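Local coordinates for HcgC (PDB 5O4J), which catalyses the S-adenosylmethionine-dependent C-methylation of a pyridinol, probably as a step in making the iron-guanylylpyridinol cofactor of [Fe]-hydrogenase, at residues K17-K29 against T174-M186. Sequence-based numbering, arbitrary orientation. Where two conformers were deposited one is given.
Sequences KIKDIVSDVVEKK and TSGTMTLVVDIIM. With PJL ((3~{E})-3-[(~{E})-3-oxidanylprop-2-enoyl]iminopropanoic acid), chain H; SAH (S-adenosyl-L-homocysteine), chain E.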
loop_
_atom_site.group_PDB
_atom_site.type_symbol
_atom_site.label_atom_id
_atom_site.label_comp_id
_atom_site.label_asym_id
_atom_site.label_seq_id
_atom_site.Cartn_x
_atom_site.Cartn_y
_atom_site.Cartn_z
ATOM N N LYS A 17 0.561 -21.163 11.971
ATOM C CA LYS A 17 -0.610 -21.665 11.269
ATOM C C LYS A 17 -1.769 -20.691 11.413
ATOM O O LYS A 17 -1.798 -19.844 12.307
ATOM C CB LYS A 17 -1.030 -23.033 11.807
ATOM C CG LYS A 17 -0.033 -24.158 11.546
ATOM C CD LYS A 17 -0.440 -25.389 12.345
ATOM C CE LYS A 17 0.383 -26.616 11.971
ATOM N NZ LYS A 17 -0.008 -27.774 12.816
ATOM N N ILE A 18 -2.750 -20.834 10.523
ATOM C CA ILE A 18 -3.932 -19.986 10.624
ATOM C C ILE A 18 -4.552 -20.112 12.013
ATOM O O ILE A 18 -4.937 -19.108 12.633
ATOM C CB ILE A 18 -4.941 -20.336 9.513
ATOM C CG1 ILE A 18 -4.291 -20.213 8.125
ATOM C CG2 ILE A 18 -6.119 -19.380 9.553
ATOM C CD1 ILE A 18 -4.978 -21.043 7.083
ATOM N N LYS A 19 -4.619 -21.341 12.546
ATOM C CA LYS A 19 -5.218 -21.545 13.862
ATOM C C LYS A 19 -4.450 -20.807 14.953
ATOM O O LYS A 19 -5.034 -20.430 15.975
ATOM C CB LYS A 19 -5.298 -23.035 14.194
ATOM C CG LYS A 19 -3.965 -23.759 14.350
ATOM C CD LYS A 19 -4.204 -25.192 14.821
ATOM C CE LYS A 19 -2.902 -25.944 15.047
ATOM N NZ LYS A 19 -3.156 -27.343 15.511
ATOM N N ASP A 20 -3.141 -20.610 14.765
ATOM C CA ASP A 20 -2.335 -19.890 15.746
ATOM C C ASP A 20 -2.699 -18.413 15.783
ATOM O O ASP A 20 -2.693 -17.795 16.852
ATOM C CB ASP A 20 -0.842 -20.056 15.434
ATOM C CG ASP A 20 -0.379 -21.496 15.490
ATOM O OD1 ASP A 20 -0.861 -22.259 16.350
ATOM O OD2 ASP A 20 0.487 -21.874 14.668
ATOM N N ILE A 21 -2.971 -17.824 14.617
ATOM C CA ILE A 21 -3.413 -16.434 14.557
ATOM C C ILE A 21 -4.802 -16.299 15.157
ATOM O O ILE A 21 -5.086 -15.351 15.898
ATOM C CB ILE A 21 -3.374 -15.929 13.102
ATOM C CG1 ILE A 21 -2.013 -16.227 12.469
ATOM C CG2 ILE A 21 -3.679 -14.441 13.058
ATOM C CD1 ILE A 21 -1.889 -15.816 11.010
ATOM N N VAL A 22 -5.699 -17.227 14.823
ATOM C CA VAL A 22 -7.021 -17.241 15.448
ATOM C C VAL A 22 -6.868 -17.267 16.961
ATOM O O VAL A 22 -7.453 -16.446 17.687
ATOM C CB VAL A 22 -7.831 -18.448 14.942
ATOM C CG1 VAL A 22 -9.157 -18.584 15.715
ATOM C CG2 VAL A 22 -8.084 -18.324 13.456
ATOM N N SER A 23 -6.058 -18.209 17.452
ATOM C CA SER A 23 -5.859 -18.370 18.888
ATOM C C SER A 23 -5.400 -17.069 19.534
ATOM O O SER A 23 -5.931 -16.652 20.569
ATOM C CB SER A 23 -4.839 -19.484 19.142
ATOM O OG SER A 23 -4.622 -19.679 20.525
ATOM N N ASP A 24 -4.397 -16.417 18.940
ATOM C CA ASP A 24 -3.876 -15.185 19.530
ATOM C C ASP A 24 -4.957 -14.110 19.594
ATOM O O ASP A 24 -5.104 -13.433 20.617
ATOM C CB ASP A 24 -2.665 -14.687 18.742
ATOM C CG ASP A 24 -1.469 -15.623 18.850
ATOM O OD1 ASP A 24 -1.449 -16.466 19.774
ATOM O OD2 ASP A 24 -0.548 -15.518 18.011
ATOM N N VAL A 25 -5.757 -13.972 18.536
ATOM C CA VAL A 25 -6.811 -12.958 18.525
ATOM C C VAL A 25 -7.885 -13.284 19.556
ATOM O O VAL A 25 -8.305 -12.412 20.323
ATOM C CB VAL A 25 -7.420 -12.812 17.121
ATOM C CG1 VAL A 25 -8.675 -11.945 17.171
ATOM C CG2 VAL A 25 -6.385 -12.223 16.163
ATOM N N VAL A 26 -8.363 -14.531 19.583
ATOM C CA VAL A 26 -9.439 -14.853 20.513
ATOM C C VAL A 26 -8.948 -14.729 21.947
ATOM O O VAL A 26 -9.706 -14.325 22.834
ATOM C CB VAL A 26 -10.046 -16.247 20.231
ATOM C CG1 VAL A 26 -10.515 -16.355 18.773
ATOM C CG2 VAL A 26 -9.081 -17.359 20.556
ATOM N N GLU A 27 -7.674 -15.037 22.200
ATOM C CA GLU A 27 -7.129 -14.863 23.545
ATOM C C GLU A 27 -7.123 -13.394 23.951
ATOM O O GLU A 27 -7.479 -13.050 25.089
ATOM C CB GLU A 27 -5.718 -15.453 23.615
ATOM C CG GLU A 27 -5.055 -15.317 24.986
ATOM C CD GLU A 27 -3.651 -15.904 25.031
ATOM O OE1 GLU A 27 -3.326 -16.572 26.032
ATOM O OE2 GLU A 27 -2.877 -15.701 24.068
ATOM N N LYS A 28 -6.751 -12.502 23.031
ATOM C CA LYS A 28 -6.796 -11.076 23.353
ATOM C C LYS A 28 -8.211 -10.618 23.694
ATOM O O LYS A 28 -8.408 -9.843 24.639
ATOM C CB LYS A 28 -6.234 -10.246 22.201
ATOM C CG LYS A 28 -4.722 -10.258 22.150
ATOM C CD LYS A 28 -4.187 -9.678 20.863
ATOM C CE LYS A 28 -2.660 -9.555 20.964
ATOM N NZ LYS A 28 -2.023 -8.942 19.781
ATOM N N LYS A 29 -9.213 -11.100 22.962
ATOM C CA LYS A 29 -10.592 -10.743 23.282
ATOM C C LYS A 29 -10.998 -11.293 24.647
ATOM O O LYS A 29 -11.625 -10.589 25.453
ATOM C CB LYS A 29 -11.537 -11.256 22.185
ATOM C CG LYS A 29 -11.317 -10.599 20.825
ATOM C CD LYS A 29 -12.369 -11.015 19.814
ATOM C CE LYS A 29 -12.172 -10.258 18.506
ATOM N NZ LYS A 29 -13.262 -10.540 17.521
ATOM N N THR A 174 -13.684 -4.711 10.123
ATOM C CA THR A 174 -14.436 -5.166 11.278
ATOM C C THR A 174 -13.448 -5.631 12.336
ATOM O O THR A 174 -12.244 -5.763 12.090
ATOM C CB THR A 174 -15.435 -6.308 10.982
ATOM O OG1 THR A 174 -14.774 -7.577 11.047
ATOM C CG2 THR A 174 -16.123 -6.149 9.627
ATOM N N SER A 175 -14.001 -5.889 13.510
ATOM C CA SER A 175 -13.307 -6.478 14.644
ATOM C C SER A 175 -13.453 -7.986 14.690
ATOM O O SER A 175 -13.027 -8.605 15.677
ATOM C CB SER A 175 -13.881 -5.898 15.930
ATOM O OG SER A 175 -15.269 -6.173 15.953
ATOM N N GLY A 176 -14.115 -8.572 13.696
ATOM C CA GLY A 176 -14.337 -10.008 13.715
ATOM C C GLY A 176 -13.020 -10.761 13.673
ATOM O O GLY A 176 -12.064 -10.350 13.010
ATOM N N THR A 177 -12.973 -11.882 14.393
ATOM C CA THR A 177 -11.756 -12.692 14.416
ATOM C C THR A 177 -11.312 -13.063 13.005
ATOM O O THR A 177 -10.138 -12.914 12.662
ATOM C CB THR A 177 -11.987 -13.931 15.275
ATOM O OG1 THR A 177 -12.408 -13.510 16.583
ATOM C CG2 THR A 177 -10.725 -14.767 15.415
ATOM N N MET A 178 -12.245 -13.537 12.168
ATOM C CA MET A 178 -11.908 -13.911 10.797
ATOM C C MET A 178 -11.333 -12.730 10.018
ATOM O O MET A 178 -10.310 -12.868 9.340
ATOM C CB MET A 178 -13.147 -14.457 10.086
ATOM C CG MET A 178 -12.908 -14.893 8.632
ATOM S SD MET A 178 -11.626 -16.121 8.393
ATOM C CE MET A 178 -12.184 -17.428 9.486
ATOM N N THR A 179 -12.010 -11.575 10.058
ATOM C CA THR A 179 -11.519 -10.387 9.354
ATOM C C THR A 179 -10.089 -10.058 9.767
ATOM O O THR A 179 -9.223 -9.783 8.923
ATOM C CB THR A 179 -12.421 -9.177 9.639
ATOM O OG1 THR A 179 -13.741 -9.400 9.143
ATOM C CG2 THR A 179 -11.867 -7.897 9.006
ATOM N N LEU A 180 -9.840 -10.053 11.072
ATOM C CA LEU A 180 -8.521 -9.698 11.576
ATOM C C LEU A 180 -7.470 -10.701 11.120
ATOM O O LEU A 180 -6.360 -10.310 10.741
ATOM C CB LEU A 180 -8.553 -9.602 13.095
ATOM C CG LEU A 180 -9.408 -8.459 13.640
ATOM C CD1 LEU A 180 -9.632 -8.639 15.132
ATOM C CD2 LEU A 180 -8.762 -7.119 13.328
ATOM N N VAL A 181 -7.802 -11.993 11.145
ATOM C CA VAL A 181 -6.865 -13.025 10.697
ATOM C C VAL A 181 -6.527 -12.824 9.222
ATOM O O VAL A 181 -5.355 -12.854 8.822
ATOM C CB VAL A 181 -7.451 -14.422 10.966
ATOM C CG1 VAL A 181 -6.656 -15.516 10.258
ATOM C CG2 VAL A 181 -7.523 -14.686 12.466
ATOM N N VAL A 182 -7.549 -12.609 8.395
ATOM C CA VAL A 182 -7.342 -12.365 6.970
ATOM C C VAL A 182 -6.428 -11.164 6.767
ATOM O O VAL A 182 -5.465 -11.210 5.999
ATOM C CB VAL A 182 -8.704 -12.160 6.273
ATOM C CG1 VAL A 182 -8.523 -11.630 4.851
ATOM C CG2 VAL A 182 -9.481 -13.466 6.267
ATOM N N ASP A 183 -6.718 -10.069 7.455
ATOM C CA ASP A 183 -5.955 -8.848 7.234
ATOM C C ASP A 183 -4.522 -8.979 7.748
ATOM O O ASP A 183 -3.590 -8.440 7.144
ATOM C CB ASP A 183 -6.674 -7.678 7.892
ATOM C CG ASP A 183 -7.940 -7.290 7.166
ATOM O OD1 ASP A 183 -8.178 -7.751 6.025
ATOM O OD2 ASP A 183 -8.710 -6.496 7.745
ATOM N N ILE A 184 -4.331 -9.670 8.874
ATOM C CA ILE A 184 -2.989 -9.971 9.360
ATOM C C ILE A 184 -2.203 -10.706 8.288
ATOM O O ILE A 184 -1.046 -10.376 7.992
ATOM C CB ILE A 184 -3.068 -10.793 10.660
ATOM C CG1 ILE A 184 -3.517 -9.905 11.817
ATOM C CG2 ILE A 184 -1.718 -11.451 10.995
ATOM C CD1 ILE A 184 -4.011 -10.687 13.027
ATOM N N ILE A 185 -2.818 -11.724 7.695
ATOM C CA ILE A 185 -2.114 -12.511 6.696
ATOM C C ILE A 185 -1.841 -11.678 5.444
ATOM O O ILE A 185 -0.735 -11.720 4.890
ATOM C CB ILE A 185 -2.906 -13.802 6.396
ATOM C CG1 ILE A 185 -2.848 -14.723 7.622
ATOM C CG2 ILE A 185 -2.335 -14.503 5.173
ATOM C CD1 ILE A 185 -3.763 -15.941 7.565
ATOM N N MET A 186 -2.832 -10.900 4.985
ATOM C CA MET A 186 -2.652 -10.102 3.774
ATOM C C MET A 186 -1.565 -9.047 3.953
ATOM O O MET A 186 -0.702 -8.875 3.078
ATOM C CB MET A 186 -3.976 -9.446 3.388
ATOM C CG MET A 186 -5.034 -10.422 2.926
ATOM S SD MET A 186 -4.603 -11.328 1.423
ATOM C CE MET A 186 -4.816 -10.016 0.229
HETATM O O14 PJL H . -16.537 -12.770 11.080
HETATM C C12 PJL H . -16.067 -11.696 10.592
HETATM O O13 PJL H . -14.890 -11.314 10.743
HETATM C C10 PJL H . -16.906 -10.752 9.758
HETATM C C4 PJL H . -18.338 -10.664 10.216
HETATM N N5 PJL H . -19.204 -11.500 9.843
HETATM C C6 PJL H . -20.498 -11.446 10.214
HETATM O O8 PJL H . -21.378 -11.895 9.494
HETATM C C7 PJL H . -20.914 -10.832 11.499
HETATM C C2 PJL H . -20.028 -10.284 12.327
HETATM O O1 PJL H . -20.356 -9.721 13.466
HETATM N N SAH E . -17.697 -11.290 16.384
HETATM C CA SAH E . -17.393 -12.744 16.226
HETATM C CB SAH E . -18.074 -13.273 14.965
HETATM C CG SAH E . -19.566 -13.507 15.189
HETATM S SD SAH E . -20.341 -14.256 13.778
HETATM C C SAH E . -15.917 -12.998 16.115
HETATM O O SAH E . -15.520 -14.178 15.951
HETATM O OXT SAH E . -15.158 -12.021 16.175
HETATM C "C5'" SAH E . -21.995 -14.482 14.363
HETATM C "C4'" SAH E . -22.153 -15.697 15.270
HETATM O "O4'" SAH E . -23.339 -15.525 16.055
HETATM C "C3'" SAH E . -22.370 -16.966 14.468
HETATM O "O3'" SAH E . -21.900 -18.119 15.186
HETATM C "C2'" SAH E . -23.871 -16.971 14.308
HETATM O "O2'" SAH E . -24.430 -18.252 13.997
HETATM C "C1'" SAH E . -24.326 -16.485 15.664
HETATM N N9 SAH E . -25.620 -15.786 15.650
HETATM C C8 SAH E . -26.069 -14.925 14.709
HETATM N N7 SAH E . -27.292 -14.457 15.065
HETATM C C5 SAH E . -27.605 -15.014 16.251
HETATM C C6 SAH E . -28.740 -14.944 17.191
HETATM N N6 SAH E . -29.808 -14.163 16.909
HETATM N N1 SAH E . -28.670 -15.683 18.315
HETATM C C2 SAH E . -27.613 -16.455 18.609
HETATM N N3 SAH E . -26.545 -16.574 17.802
HETATM C C4 SAH E . -26.499 -15.884 16.636
#
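The carboxylate end of the S-adenosyl-L-homocysteine site in this Rossmann-like methyltransferase illustrates how one helix can begin at a ligand pocket while a second, crossing it, sends in a lysine: K29 of helix 18-37 and T177, in the first turn of helix 177-193, both reach SAH. The axes of 18-29 and 177-186 come within 9.6 Å, their N-to-C directions 126° apart. With CG anti to the carbonyl carbon (chi1 -65°) and the chain extended beyond it, K29 carries NZ across to S175 O, a 2.7 Å hydrogen bond tilted 18° from the carbonyl plane. The same ammonium lies 2.8 Å from SAH OXT, an oxygen that accepts a hydrogen bond from T177 N, and it forms a salt bridge with E134. A methionine in its place would probably leave S175 O without this donor, and the ligand carboxylate and E134 without the positive charge beside them. T177 is a knob among V22, V25, V26 and K29; its CG2 presses on V26 CG1 at 3.7 Å, while OG1 is hydrogen-bonded to S53 OG. Farther along, I21 splits its branches, CG2 sliding past I184 CD1 and CD1 meeting I185 CG1. Back in that first turn, T179 serves PJL, N and OG1 both donating to O13, the hydroxyl at 2.7 Å.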